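Local coordinates for packaging protein UL32 (Human herpesvirus 8 type M, PDB 6XF9) that forms a pentameric ring required for herpesviral genome packaging, binds zinc, and is thought to direct new capsids to nuclear replication compartments, at residues V3-G8 and V384-P389; I10-D15 and L99-H104; M69-D74 and L105-E110; C77-C82 and L129-Q134. All coordinates share one frame; numbering follows the deposited sequence.

Contact 1 of 4, residues V3-G8 and V384-P389; sequences VPWQLG and VLFRLP
The N-terminal residues that lead into helix 7-12 pass beside the last turn of helix 382-386 and the loop after it, bringing the CA atoms of Trp5 and Leu385 to 6.2 Å of each other and those of Val3 and Pro389 to 8.2 Å. Trp5 has positive phi and psi (63° and 46°), an uncommon left-handed conformation for a residue with a side chain. Gln6 follows as N-cap of the helix, and its NE2 turns back to donate to Val3 O.

Trp5 provides most of the N-terminal side of the contact. Its CB rests 3.4 Å from Leu385 O, and the indole runs on beside the leucine. Leu385 CD2 sits over one face, 4.2 Å from the centroid of the five-membered ring of Trp5, a CH-pi contact, while the other methyl, Leu385 CD1, comes within 3.8 Å of Trp5 NE1. At the indole edge, Trp5 CD1 meets Phe386 CZ at 3.9 Å. The two rings form an offset edge-to-face pair with planes at 88°. Farther along, a methyl of Val3, CG2, meets Pro389 CG at 3.6 Å, a compact branched side chain against a rigid ring.

The indole, on which Phe81 of helix 71-83 also packs, has its polar edge provided for: NE1 donates to Ala303 O, and the backbone N of Trp5 donates to Asp98. Across the two segments themselves the attraction is apolar and aromatic, which implies that shape and burial join the N-terminus to the C-terminal half.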
loop_
_atom_site.group_PDB
_atom_site.type_symbol
_atom_site.label_atom_id
_atom_site.label_comp_id
_atom_site.label_asym_id
_atom_site.label_seq_id
_atom_site.Cartn_x
_atom_site.Cartn_y
_atom_site.Cartn_z
ATOM N N VAL D 3 27.604 51.951 -4.140
ATOM C CA VAL D 3 26.356 51.453 -4.713
ATOM C C VAL D 3 26.631 50.171 -5.490
ATOM O O VAL D 3 27.511 50.161 -6.363
ATOM C CB VAL D 3 25.722 52.509 -5.634
ATOM C CG1 VAL D 3 24.690 51.878 -6.528
ATOM C CG2 VAL D 3 25.079 53.593 -4.823
ATOM N N PRO D 4 25.912 49.082 -5.210
ATOM C CA PRO D 4 26.128 47.819 -5.927
ATOM C C PRO D 4 25.520 47.826 -7.326
ATOM O O PRO D 4 24.811 48.750 -7.725
ATOM C CB PRO D 4 25.430 46.796 -5.028
ATOM C CG PRO D 4 25.489 47.403 -3.658
ATOM C CD PRO D 4 25.244 48.861 -3.915
ATOM N N TRP D 5 25.790 46.738 -8.059
ATOM C CA TRP D 5 25.254 46.527 -9.407
ATOM C C TRP D 5 25.744 47.574 -10.391
ATOM O O TRP D 5 24.982 48.104 -11.199
ATOM C CB TRP D 5 23.724 46.492 -9.403
ATOM C CG TRP D 5 23.205 45.130 -9.669
ATOM C CD1 TRP D 5 22.618 44.692 -10.819
ATOM C CD2 TRP D 5 23.232 44.012 -8.773
ATOM N NE1 TRP D 5 22.287 43.367 -10.700
ATOM C CE2 TRP D 5 22.648 42.922 -9.454
ATOM C CE3 TRP D 5 23.692 43.827 -7.458
ATOM C CZ2 TRP D 5 22.508 41.654 -8.869
ATOM C CZ3 TRP D 5 23.560 42.567 -6.874
ATOM C CH2 TRP D 5 22.966 41.496 -7.584
ATOM N N GLN D 6 27.035 47.852 -10.358
ATOM C CA GLN D 6 27.591 48.861 -11.246
ATOM C C GLN D 6 28.558 48.223 -12.213
ATOM O O GLN D 6 29.569 47.649 -11.795
ATOM C CB GLN D 6 28.277 49.981 -10.476
ATOM C CG GLN D 6 27.291 50.720 -9.638
ATOM C CD GLN D 6 27.649 52.161 -9.448
ATOM O OE1 GLN D 6 27.313 53.002 -10.302
ATOM N NE2 GLN D 6 28.298 52.478 -8.323
ATOM N N LEU D 7 28.251 48.343 -13.503
ATOM C CA LEU D 7 29.147 47.811 -14.518
ATOM C C LEU D 7 30.595 48.222 -14.256
ATOM O O LEU D 7 31.506 47.378 -14.286
ATOM C CB LEU D 7 28.668 48.290 -15.881
ATOM C CG LEU D 7 29.383 47.827 -17.133
ATOM C CD1 LEU D 7 29.770 46.366 -17.036
ATOM C CD2 LEU D 7 28.431 48.071 -18.313
ATOM N N GLY D 8 30.809 49.489 -13.880
ATOM C CA GLY D 8 32.153 49.945 -13.566
ATOM C C GLY D 8 32.829 49.120 -12.486
ATOM O O GLY D 8 34.031 48.853 -12.563
ATOM N N VAL D 384 15.544 49.002 -7.295
ATOM C CA VAL D 384 16.686 48.831 -6.396
ATOM C C VAL D 384 17.947 48.587 -7.195
ATOM O O VAL D 384 19.000 49.182 -6.941
ATOM C CB VAL D 384 16.445 47.680 -5.401
ATOM C CG1 VAL D 384 17.681 47.450 -4.587
ATOM C CG2 VAL D 384 15.285 47.994 -4.491
ATOM N N LEU D 385 17.867 47.697 -8.173
ATOM C CA LEU D 385 19.087 47.234 -8.805
ATOM C C LEU D 385 19.694 48.305 -9.697
ATOM O O LEU D 385 20.923 48.396 -9.809
ATOM C CB LEU D 385 18.814 45.968 -9.606
ATOM C CG LEU D 385 18.500 44.698 -8.820
ATOM C CD1 LEU D 385 18.645 43.500 -9.774
ATOM C CD2 LEU D 385 19.384 44.547 -7.569
ATOM N N PHE D 386 18.858 49.100 -10.374
ATOM C CA PHE D 386 19.353 49.871 -11.505
ATOM C C PHE D 386 19.100 51.366 -11.464
ATOM O O PHE D 386 19.708 52.080 -12.261
ATOM C CB PHE D 386 18.802 49.298 -12.825
ATOM C CG PHE D 386 19.612 48.139 -13.323
ATOM C CD1 PHE D 386 20.891 48.340 -13.816
ATOM C CD2 PHE D 386 19.141 46.850 -13.213
ATOM C CE1 PHE D 386 21.668 47.282 -14.230
ATOM C CE2 PHE D 386 19.904 45.785 -13.632
ATOM C CZ PHE D 386 21.169 46.003 -14.143
ATOM N N ARG D 387 18.266 51.868 -10.571
ATOM C CA ARG D 387 18.080 53.304 -10.461
ATOM C C ARG D 387 19.074 53.915 -9.487
ATOM O O ARG D 387 19.379 53.340 -8.431
ATOM C CB ARG D 387 16.652 53.626 -10.050
ATOM C CG ARG D 387 15.714 53.264 -11.163
ATOM C CD ARG D 387 14.483 54.100 -11.174
ATOM N NE ARG D 387 13.738 53.820 -12.396
ATOM C CZ ARG D 387 14.010 54.385 -13.567
ATOM N NH1 ARG D 387 15.011 55.253 -13.659
ATOM N NH2 ARG D 387 13.281 54.092 -14.640
ATOM N N LEU D 388 19.587 55.088 -9.870
ATOM C CA LEU D 388 20.599 55.765 -9.080
ATOM C C LEU D 388 19.962 56.296 -7.803
ATOM O O LEU D 388 19.016 57.085 -7.870
ATOM C CB LEU D 388 21.198 56.912 -9.897
ATOM C CG LEU D 388 22.419 57.615 -9.281
ATOM C CD1 LEU D 388 23.361 58.082 -10.395
ATOM C CD2 LEU D 388 22.033 58.757 -8.278
ATOM N N PRO D 389 20.482 55.952 -6.637
ATOM C CA PRO D 389 19.802 56.335 -5.398
ATOM C C PRO D 389 19.919 57.819 -5.107
ATOM O O PRO D 389 20.914 58.474 -5.422
ATOM C CB PRO D 389 20.530 55.515 -4.332
ATOM C CG PRO D 389 21.866 55.255 -4.897
ATOM C CD PRO D 389 21.688 55.153 -6.393
#

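Contact 2 of 4, residues I10-D15 and L99-H104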
loop_
_atom_site.group_PDB
_atom_site.type_symbol
_atom_site.label_atom_id
_atom_site.label_comp_id
_atom_site.label_asym_id
_atom_site.label_seq_id
_atom_site.Cartn_x
_atom_site.Cartn_y
_atom_site.Cartn_z
ATOM N N ILE D 10 32.401 46.011 -11.906
ATOM C CA ILE D 10 32.803 44.768 -12.559
ATOM C C ILE D 10 34.079 44.986 -13.351
ATOM O O ILE D 10 35.013 44.170 -13.300
ATOM C CB ILE D 10 31.669 44.235 -13.455
ATOM C CG1 ILE D 10 30.531 43.665 -12.596
ATOM C CG2 ILE D 10 32.220 43.178 -14.399
ATOM C CD1 ILE D 10 29.210 43.624 -13.302
ATOM N N THR D 11 34.114 46.080 -14.126
ATOM C CA THR D 11 35.244 46.366 -15.008
ATOM C C THR D 11 36.556 46.555 -14.239
ATOM O O THR D 11 37.586 45.975 -14.608
ATOM C CB THR D 11 34.941 47.620 -15.839
ATOM O OG1 THR D 11 34.067 47.294 -16.932
ATOM C CG2 THR D 11 36.205 48.195 -16.392
ATOM N N ARG D 12 36.540 47.315 -13.138
ATOM C CA ARG D 12 37.819 47.594 -12.485
ATOM C C ARG D 12 38.456 46.348 -11.881
ATOM O O ARG D 12 39.689 46.232 -11.861
ATOM C CB ARG D 12 37.672 48.705 -11.464
ATOM C CG ARG D 12 37.329 48.320 -10.087
ATOM C CD ARG D 12 37.288 49.623 -9.336
ATOM N NE ARG D 12 36.190 50.372 -9.941
ATOM C CZ ARG D 12 35.506 51.333 -9.342
ATOM N NH1 ARG D 12 35.821 51.688 -8.104
ATOM N NH2 ARG D 12 34.513 51.935 -9.991
ATOM N N HIS D 13 37.660 45.386 -11.425
ATOM C CA HIS D 13 38.215 44.189 -10.805
ATOM C C HIS D 13 38.291 43.028 -11.788
ATOM O O HIS D 13 38.296 41.861 -11.373
ATOM C CB HIS D 13 37.407 43.792 -9.572
ATOM C CG HIS D 13 37.379 44.850 -8.524
ATOM N ND1 HIS D 13 36.397 45.813 -8.473
ATOM C CD2 HIS D 13 38.229 45.122 -7.510
ATOM C CE1 HIS D 13 36.629 46.620 -7.455
ATOM N NE2 HIS D 13 37.735 46.222 -6.854
ATOM N N ARG D 14 38.374 43.333 -13.089
ATOM C CA ARG D 14 38.505 42.293 -14.103
ATOM C C ARG D 14 39.579 41.296 -13.723
ATOM O O ARG D 14 39.425 40.099 -13.958
ATOM C CB ARG D 14 38.815 42.928 -15.465
ATOM C CG ARG D 14 39.004 41.956 -16.620
ATOM C CD ARG D 14 39.047 42.691 -17.976
ATOM N NE ARG D 14 40.041 42.100 -18.866
ATOM C CZ ARG D 14 40.072 42.197 -20.195
ATOM N NH1 ARG D 14 39.146 42.869 -20.879
ATOM N NH2 ARG D 14 41.049 41.589 -20.849
ATOM N N ASP D 15 40.605 41.743 -13.009
ATOM C CA ASP D 15 41.691 40.851 -12.626
ATOM C C ASP D 15 41.198 39.778 -11.664
ATOM O O ASP D 15 41.369 38.584 -11.924
ATOM C CB ASP D 15 42.843 41.655 -12.014
ATOM N N LEU D 99 31.737 42.597 -3.892
ATOM C CA LEU D 99 32.477 42.125 -2.724
ATOM C C LEU D 99 33.961 42.472 -2.834
ATOM O O LEU D 99 34.597 42.790 -1.827
ATOM C CB LEU D 99 32.277 40.620 -2.530
ATOM C CG LEU D 99 32.876 40.114 -1.215
ATOM C CD1 LEU D 99 32.077 40.637 -0.071
ATOM C CD2 LEU D 99 32.931 38.606 -1.160
ATOM N N CYS D 100 34.547 42.362 -4.032
ATOM C CA CYS D 100 35.867 42.943 -4.264
ATOM C C CYS D 100 35.919 44.404 -3.842
ATOM O O CYS D 100 36.733 44.806 -3.001
ATOM C CB CYS D 100 36.253 42.849 -5.736
ATOM S SG CYS D 100 37.179 41.433 -6.172
ATOM N N GLU D 101 35.039 45.213 -4.425
ATOM C CA GLU D 101 35.074 46.642 -4.178
ATOM C C GLU D 101 34.990 46.932 -2.689
ATOM O O GLU D 101 35.772 47.728 -2.165
ATOM C CB GLU D 101 33.932 47.295 -4.944
ATOM C CG GLU D 101 33.768 48.770 -4.765
ATOM C CD GLU D 101 34.816 49.589 -5.465
ATOM O OE1 GLU D 101 35.642 49.036 -6.224
ATOM O OE2 GLU D 101 34.776 50.820 -5.276
ATOM N N ILE D 102 34.092 46.247 -1.977
ATOM C CA ILE D 102 33.965 46.481 -0.542
ATOM C C ILE D 102 35.268 46.138 0.167
ATOM O O ILE D 102 35.619 46.765 1.175
ATOM C CB ILE D 102 32.773 45.692 0.029
ATOM C CG1 ILE D 102 31.468 46.335 -0.411
ATOM C CG2 ILE D 102 32.819 45.632 1.556
ATOM C CD1 ILE D 102 30.294 45.444 -0.189
ATOM N N MET D 103 36.023 45.165 -0.356
ATOM C CA MET D 103 37.262 44.746 0.298
ATOM C C MET D 103 38.414 45.713 0.040
ATOM O O MET D 103 39.246 45.934 0.929
ATOM C CB MET D 103 37.681 43.357 -0.196
ATOM C CG MET D 103 36.776 42.225 0.209
ATOM S SD MET D 103 36.991 41.810 1.937
ATOM C CE MET D 103 38.592 41.017 1.947
ATOM N N HIS D 104 38.474 46.293 -1.160
ATOM C CA HIS D 104 39.488 47.291 -1.474
ATOM C C HIS D 104 39.239 48.623 -0.770
ATOM O O HIS D 104 40.198 49.351 -0.480
ATOM C CB HIS D 104 39.546 47.463 -2.979
ATOM C CG HIS D 104 40.211 46.314 -3.658
ATOM N ND1 HIS D 104 39.754 45.779 -4.842
ATOM C CD2 HIS D 104 41.275 45.560 -3.290
ATOM C CE1 HIS D 104 40.531 44.768 -5.194
ATOM N NE2 HIS D 104 41.459 44.611 -4.267
#
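His13 and His104 meet edge on, their rings nearly coplanar, and a hydrogen bond of 2.9 Å joins His13 NE2 to His104 ND1. Over one face of the His13 ring lies Cys100 CB, 3.7 Å from the ring centroid, in a CH-pi contact; the small cysteine lets the imidazole come close to helix 89-106. Beside the histidines, Arg12 NH1 forms a salt bridge of 3.1 Å with Glu101 OE2, with the guanidinium and carboxylate planes almost perpendicular (87°). Glu101 bends at chi2 (73°), and its carboxylate meets the arginine there.

The next shell holds the imidazole in place. His13 lies at the break between helix 7-12 and helix 14-22, ending one and serving as N-cap position for the other, and its ND1 is hydrogen-bonded to Thr9 O. Tyr114 meets the His104 ring, and Phe2 packs on Glu101.

With both His13 nitrogens engaged, rotation of the ring is restricted. Thr9 O can only accept, so ND1 of His13 carries a proton, and the direction of the histidine pair then depends on charge: a neutral His13 would accept at NE2 from His104, while a doubly protonated one could donate.

Contact 3 of 4, residues M69-D74 and L105-E110; sequences MGFFED and LHFPEE
The start of helix 71-83 lies against the end of helix 89-106, with the CA atoms of Phe71 and His106 6.1 Å apart, Gly70 at the N-cap position and Phe107 the first residue beyond the other helix. His106 lies across the first turn: Phe71 CA stands over one face of its imidazole, and Phe71 CB approaches His106 ND1 to 3.6 Å. At the ring's edge, His106 NE2 makes a short but weak hydrogen bond with Asp74 OD2, 2.6 Å long and bent to 127° at the hydrogen.

Phe71 has CG anti to the backbone N (chi1 169°), and this carries its ring toward Phe107. There, Phe107 CE1 points at the centre of the Phe71 face, lying 3.9 Å from Phe71 CD1, in an edge-to-face pair with planes at 82°. The edge of Phe71 in turn faces His106, their centroids 5.8 Å apart, completing an aromatic cluster of three rings.

Asp74 divides its carboxylate between two partners, with OD1 in a salt bridge to Arg398. A carboxylate beside NE2 would be expected to favour a protonated His106, although the neighbouring Arg398 probably offsets part of that pull.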
loop_
_atom_site.group_PDB
_atom_site.type_symbol
_atom_site.label_atom_id
_atom_site.label_comp_id
_atom_site.label_asym_id
_atom_site.label_seq_id
_atom_site.Cartn_x
_atom_site.Cartn_y
_atom_site.Cartn_z
ATOM N N MET D 69 33.841 52.112 9.867
ATOM C CA MET D 69 32.526 52.569 10.297
ATOM C C MET D 69 31.504 52.540 9.175
ATOM O O MET D 69 30.321 52.799 9.393
ATOM C CB MET D 69 32.618 53.981 10.882
ATOM C CG MET D 69 33.573 54.105 12.058
ATOM S SD MET D 69 33.125 53.034 13.438
ATOM C CE MET D 69 31.497 53.666 13.841
ATOM N N GLY D 70 31.966 52.223 7.972
ATOM C CA GLY D 70 31.093 52.218 6.838
ATOM C C GLY D 70 31.147 50.910 6.131
ATOM O O GLY D 70 30.542 50.796 5.115
ATOM N N PHE D 71 31.972 49.988 6.598
ATOM C CA PHE D 71 32.037 48.678 6.043
ATOM C C PHE D 71 30.751 48.013 6.340
ATOM O O PHE D 71 30.189 47.372 5.513
ATOM C CB PHE D 71 33.085 47.866 6.728
ATOM C CG PHE D 71 33.046 46.411 6.391
ATOM C CD1 PHE D 71 33.372 45.975 5.147
ATOM C CD2 PHE D 71 32.714 45.496 7.329
ATOM C CE1 PHE D 71 33.361 44.649 4.847
ATOM C CE2 PHE D 71 32.702 44.169 7.042
ATOM C CZ PHE D 71 33.026 43.747 5.802
ATOM N N PHE D 72 30.253 48.204 7.533
ATOM C CA PHE D 72 29.027 47.485 7.833
ATOM C C PHE D 72 27.870 48.007 7.000
ATOM O O PHE D 72 26.917 47.269 6.738
ATOM C CB PHE D 72 28.685 47.658 9.301
ATOM C CG PHE D 72 29.673 47.048 10.235
ATOM C CD1 PHE D 72 29.664 45.687 10.486
ATOM C CD2 PHE D 72 30.629 47.843 10.867
ATOM C CE1 PHE D 72 30.568 45.124 11.372
ATOM C CE2 PHE D 72 31.554 47.285 11.755
ATOM C CZ PHE D 72 31.523 45.920 12.007
ATOM N N GLU D 73 27.924 49.278 6.598
ATOM C CA GLU D 73 26.873 49.840 5.762
ATOM C C GLU D 73 27.073 49.521 4.292
ATOM O O GLU D 73 26.090 49.443 3.549
ATOM C CB GLU D 73 26.785 51.352 5.926
ATOM C CG GLU D 73 26.319 51.830 7.275
ATOM C CD GLU D 73 26.362 53.351 7.369
ATOM O OE1 GLU D 73 25.557 53.914 8.158
ATOM O OE2 GLU D 73 27.149 53.981 6.609
ATOM N N ASP D 74 28.312 49.358 3.834
ATOM C CA ASP D 74 28.456 49.005 2.424
ATOM C C ASP D 74 28.144 47.535 2.203
ATOM O O ASP D 74 27.542 47.171 1.186
ATOM C CB ASP D 74 29.861 49.337 1.905
ATOM C CG ASP D 74 30.136 50.831 1.860
ATOM O OD1 ASP D 74 29.294 51.598 1.319
ATOM O OD2 ASP D 74 31.227 51.222 2.334
ATOM N N LEU D 105 37.974 48.970 -0.506
ATOM C CA LEU D 105 37.675 50.208 0.210
ATOM C C LEU D 105 38.042 50.107 1.679
ATOM O O LEU D 105 38.605 51.050 2.251
ATOM C CB LEU D 105 36.198 50.571 0.082
ATOM C CG LEU D 105 35.605 51.340 -1.085
ATOM C CD1 LEU D 105 36.060 50.816 -2.406
ATOM C CD2 LEU D 105 34.116 51.198 -0.966
ATOM N N HIS D 106 37.694 48.992 2.322
ATOM C CA HIS D 106 37.736 48.927 3.774
ATOM C C HIS D 106 38.788 47.991 4.351
ATOM O O HIS D 106 39.019 48.039 5.564
ATOM C CB HIS D 106 36.360 48.523 4.315
ATOM C CG HIS D 106 35.255 49.420 3.866
ATOM N ND1 HIS D 106 34.713 50.393 4.675
ATOM C CD2 HIS D 106 34.585 49.490 2.691
ATOM C CE1 HIS D 106 33.750 51.020 4.020
ATOM N NE2 HIS D 106 33.651 50.491 2.813
ATOM N N PHE D 107 39.346 47.122 3.512
ATOM C CA PHE D 107 40.411 46.212 3.912
ATOM C C PHE D 107 41.445 46.094 2.790
ATOM O O PHE D 107 41.572 45.033 2.181
ATOM C CB PHE D 107 39.845 44.834 4.257
ATOM C CG PHE D 107 39.013 44.817 5.507
ATOM C CD1 PHE D 107 37.652 45.068 5.454
ATOM C CD2 PHE D 107 39.592 44.547 6.737
ATOM C CE1 PHE D 107 36.884 45.053 6.602
ATOM C CE2 PHE D 107 38.830 44.529 7.889
ATOM C CZ PHE D 107 37.473 44.782 7.822
ATOM N N PRO D 108 42.191 47.177 2.509
ATOM C CA PRO D 108 43.169 47.050 1.414
ATOM C C PRO D 108 44.516 46.474 1.833
ATOM O O PRO D 108 45.272 46.051 0.955
ATOM C CB PRO D 108 43.308 48.484 0.890
ATOM C CG PRO D 108 42.971 49.334 2.047
ATOM C CD PRO D 108 41.983 48.587 2.898
ATOM N N GLU D 109 44.882 46.476 3.116
ATOM C CA GLU D 109 46.181 45.927 3.507
ATOM C C GLU D 109 46.186 44.446 3.891
ATOM O O GLU D 109 47.280 43.873 4.010
ATOM C CB GLU D 109 46.795 46.739 4.666
ATOM C CG GLU D 109 47.199 48.149 4.264
ATOM C CD GLU D 109 46.034 49.132 4.301
ATOM O OE1 GLU D 109 44.917 48.722 4.714
ATOM O OE2 GLU D 109 46.239 50.304 3.899
ATOM N N GLU D 110 45.017 43.880 4.130
ATOM C CA GLU D 110 44.940 42.483 4.485
ATOM C C GLU D 110 44.929 41.653 3.219
ATOM O O GLU D 110 44.245 41.967 2.270
ATOM C CB GLU D 110 43.770 42.205 5.438
ATOM C CG GLU D 110 44.209 42.270 6.898
ATOM C CD GLU D 110 43.091 42.583 7.869
ATOM O OE1 GLU D 110 43.334 42.615 9.074
ATOM O OE2 GLU D 110 41.966 42.799 7.437
#

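Contact 4 of 4, residues C77-C82 and L129-Q134; sequences CLCFFC and LHFFVQ. With ZN (zinc ion), chain O.
Phe131 and Cys82 are brought together by similar first torsions: each side chain leaves its helix anti to the carbonyl carbon (chi1 -72° and -69°), which aims the Phe131 ring and the Cys82 thiol at one another. Cys82 SG lies 3.8 Å from Phe131 CD1 and 3.9 Å from Phe132 CZ, in an oblique sulfur-aromatic contact with each ring. A cysteine suits the spot because its single polarisable sulfur fits between two large aromatics. One turn earlier, Leu78 crosses Phe131 at about a right angle and sets Leu78 CD2 3.8 Å from Phe131 CZ, while Cys79 SG comes to the ring's edge, 4.2 Å from Phe131 CE1.

The segments belong to helices 71-83 and 124-133, whose local axes pass 10.0 Å apart at 38°. A wider pi-type turn spans 129-133, where Gln134 N donates to Leu129 O. This packing backs a CxxC-type zinc site of three cysteines and one histidine: His130 ND1 binds the zinc ion at 2.0 Å, and Cys52, Cys55 and Cys136 complete the coordination.

His130 turns the other way from its neighbour, with CG anti to the backbone N. Its CD2 stands over the centre of the Phe131 face, 3.4 Å above the plane, which places the phenyl ring between the metal ligand and helix 71-83. On the imidazole's far nitrogen, NE2 is hydrogen-bonded to the hydroxyl of Tyr75, a second-shell residue of that same helix; zinc at ND1 and Tyr75 at NE2 together restrain the ring's rotation.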
loop_
_atom_site.group_PDB
_atom_site.type_symbol
_atom_site.label_atom_id
_atom_site.label_comp_id
_atom_site.label_asym_id
_atom_site.label_seq_id
_atom_site.Cartn_x
_atom_site.Cartn_y
_atom_site.Cartn_z
ATOM N N CYS D 77 24.475 47.188 2.091
ATOM C CA CYS D 77 23.843 47.560 0.823
ATOM C C CYS D 77 23.895 46.421 -0.170
ATOM O O CYS D 77 22.910 46.144 -0.864
ATOM C CB CYS D 77 24.505 48.781 0.212
ATOM S SG CYS D 77 23.928 50.252 0.929
ATOM N N LEU D 78 25.060 45.780 -0.285
ATOM C CA LEU D 78 25.188 44.596 -1.125
ATOM C C LEU D 78 24.144 43.557 -0.749
ATOM O O LEU D 78 23.430 43.031 -1.613
ATOM C CB LEU D 78 26.583 44.009 -0.973
ATOM C CG LEU D 78 26.788 42.726 -1.751
ATOM C CD1 LEU D 78 26.409 42.917 -3.197
ATOM C CD2 LEU D 78 28.208 42.227 -1.577
ATOM N N CYS D 79 24.013 43.275 0.551
ATOM C CA CYS D 79 22.998 42.333 0.997
ATOM C C CYS D 79 21.597 42.764 0.558
ATOM O O CYS D 79 20.842 41.963 0.003
ATOM C CB CYS D 79 23.087 42.162 2.509
ATOM S SG CYS D 79 24.619 41.350 2.995
ATOM N N PHE D 80 21.238 44.028 0.752
ATOM C CA PHE D 80 19.898 44.463 0.356
ATOM C C PHE D 80 19.662 44.221 -1.129
ATOM O O PHE D 80 18.568 43.817 -1.532
ATOM C CB PHE D 80 19.707 45.939 0.695
ATOM C CG PHE D 80 18.325 46.453 0.445
ATOM C CD1 PHE D 80 17.324 46.271 1.377
ATOM C CD2 PHE D 80 18.037 47.145 -0.700
ATOM C CE1 PHE D 80 16.043 46.757 1.153
ATOM C CE2 PHE D 80 16.761 47.642 -0.933
ATOM C CZ PHE D 80 15.763 47.448 -0.008
ATOM N N PHE D 81 20.672 44.477 -1.958
ATOM C CA PHE D 81 20.517 44.289 -3.395
ATOM C C PHE D 81 20.309 42.826 -3.734
ATOM O O PHE D 81 19.448 42.484 -4.552
ATOM C CB PHE D 81 21.748 44.835 -4.125
ATOM C CG PHE D 81 21.628 46.282 -4.518
ATOM C CD1 PHE D 81 21.349 47.253 -3.570
ATOM C CD2 PHE D 81 21.861 46.676 -5.829
ATOM C CE1 PHE D 81 21.240 48.581 -3.925
ATOM C CE2 PHE D 81 21.759 48.014 -6.185
ATOM C CZ PHE D 81 21.450 48.963 -5.223
ATOM N N CYS D 82 21.084 41.947 -3.108
ATOM C CA CYS D 82 20.943 40.520 -3.370
ATOM C C CYS D 82 19.545 40.040 -3.009
ATOM O O CYS D 82 18.922 39.288 -3.762
ATOM C CB CYS D 82 21.991 39.759 -2.568
ATOM S SG CYS D 82 23.676 40.012 -3.145
ATOM N N LEU D 129 25.695 30.312 -2.318
ATOM C CA LEU D 129 25.171 29.801 -1.053
ATOM C C LEU D 129 24.975 30.929 -0.046
ATOM O O LEU D 129 23.966 30.961 0.678
ATOM C CB LEU D 129 26.101 28.719 -0.496
ATOM C CG LEU D 129 26.024 27.312 -1.113
ATOM C CD1 LEU D 129 27.136 26.414 -0.605
ATOM C CD2 LEU D 129 24.676 26.688 -0.761
ATOM N N HIS D 130 25.938 31.856 0.034
ATOM C CA HIS D 130 25.864 32.903 1.052
ATOM C C HIS D 130 24.830 33.966 0.703
ATOM O O HIS D 130 24.006 34.347 1.543
ATOM C CB HIS D 130 27.241 33.532 1.269
ATOM C CG HIS D 130 27.232 34.660 2.253
ATOM N ND1 HIS D 130 27.237 34.457 3.614
ATOM C CD2 HIS D 130 27.221 36.004 2.069
ATOM C CE1 HIS D 130 27.221 35.627 4.228
ATOM N NE2 HIS D 130 27.206 36.581 3.314
ATOM N N PHE D 131 24.843 34.447 -0.532
ATOM C CA PHE D 131 24.016 35.590 -0.872
ATOM C C PHE D 131 22.651 35.228 -1.432
ATOM O O PHE D 131 21.749 36.079 -1.402
ATOM C CB PHE D 131 24.742 36.481 -1.880
ATOM C CG PHE D 131 25.887 37.251 -1.288
ATOM C CD1 PHE D 131 25.650 38.293 -0.428
ATOM C CD2 PHE D 131 27.196 36.920 -1.586
ATOM C CE1 PHE D 131 26.691 38.994 0.129
ATOM C CE2 PHE D 131 28.235 37.616 -1.031
ATOM C CZ PHE D 131 27.980 38.660 -0.168
ATOM N N PHE D 132 22.459 34.011 -1.954
ATOM C CA PHE D 132 21.208 33.724 -2.662
ATOM C C PHE D 132 20.471 32.476 -2.198
ATOM O O PHE D 132 19.272 32.540 -1.918
ATOM C CB PHE D 132 21.489 33.637 -4.156
ATOM C CG PHE D 132 21.950 34.924 -4.736
ATOM C CD1 PHE D 132 21.028 35.876 -5.141
ATOM C CD2 PHE D 132 23.297 35.214 -4.843
ATOM C CE1 PHE D 132 21.435 37.089 -5.680
ATOM C CE2 PHE D 132 23.717 36.418 -5.380
ATOM C CZ PHE D 132 22.777 37.362 -5.796
ATOM N N VAL D 133 21.151 31.343 -2.093
ATOM C CA VAL D 133 20.451 30.137 -1.672
ATOM C C VAL D 133 20.116 30.225 -0.189
ATOM O O VAL D 133 18.940 30.189 0.202
ATOM C CB VAL D 133 21.283 28.879 -1.981
ATOM C CG1 VAL D 133 20.513 27.636 -1.569
ATOM C CG2 VAL D 133 21.671 28.829 -3.431
ATOM N N GLN D 134 21.140 30.390 0.659
ATOM C CA GLN D 134 20.914 30.341 2.100
ATOM C C GLN D 134 20.628 31.701 2.722
ATOM O O GLN D 134 19.973 31.750 3.777
ATOM C CB GLN D 134 22.123 29.718 2.813
ATOM C CG GLN D 134 22.713 28.467 2.162
ATOM C CD GLN D 134 21.841 27.216 2.293
ATOM O OE1 GLN D 134 20.621 27.296 2.455
ATOM N NE2 GLN D 134 22.474 26.050 2.207
HETATM ZN ZN ZN O . 27.392 32.776 4.781
#

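Helix 71-83 ties much of this region together: its first turn serves contact 3 and its later turns contact 4, with centres about 18 Å apart. Contacts 1 and 4 meet through Phe81, whose CD2 lies 3.8 Å from Trp5 CE3. Contacts 2 and 3 share helix 89-106, and Ile102 CG2 packs 3.5 Å from Phe71 CE1. Contacts 1 and 2 are consecutive uses of the N-terminus, about 14 Å apart between centres. Contact 4 alone supplies a zinc ligand, His130; the side chains of Phe71 in contact 3 and Trp5 in contact 1 lie about 10 and 12 Å from that of His130.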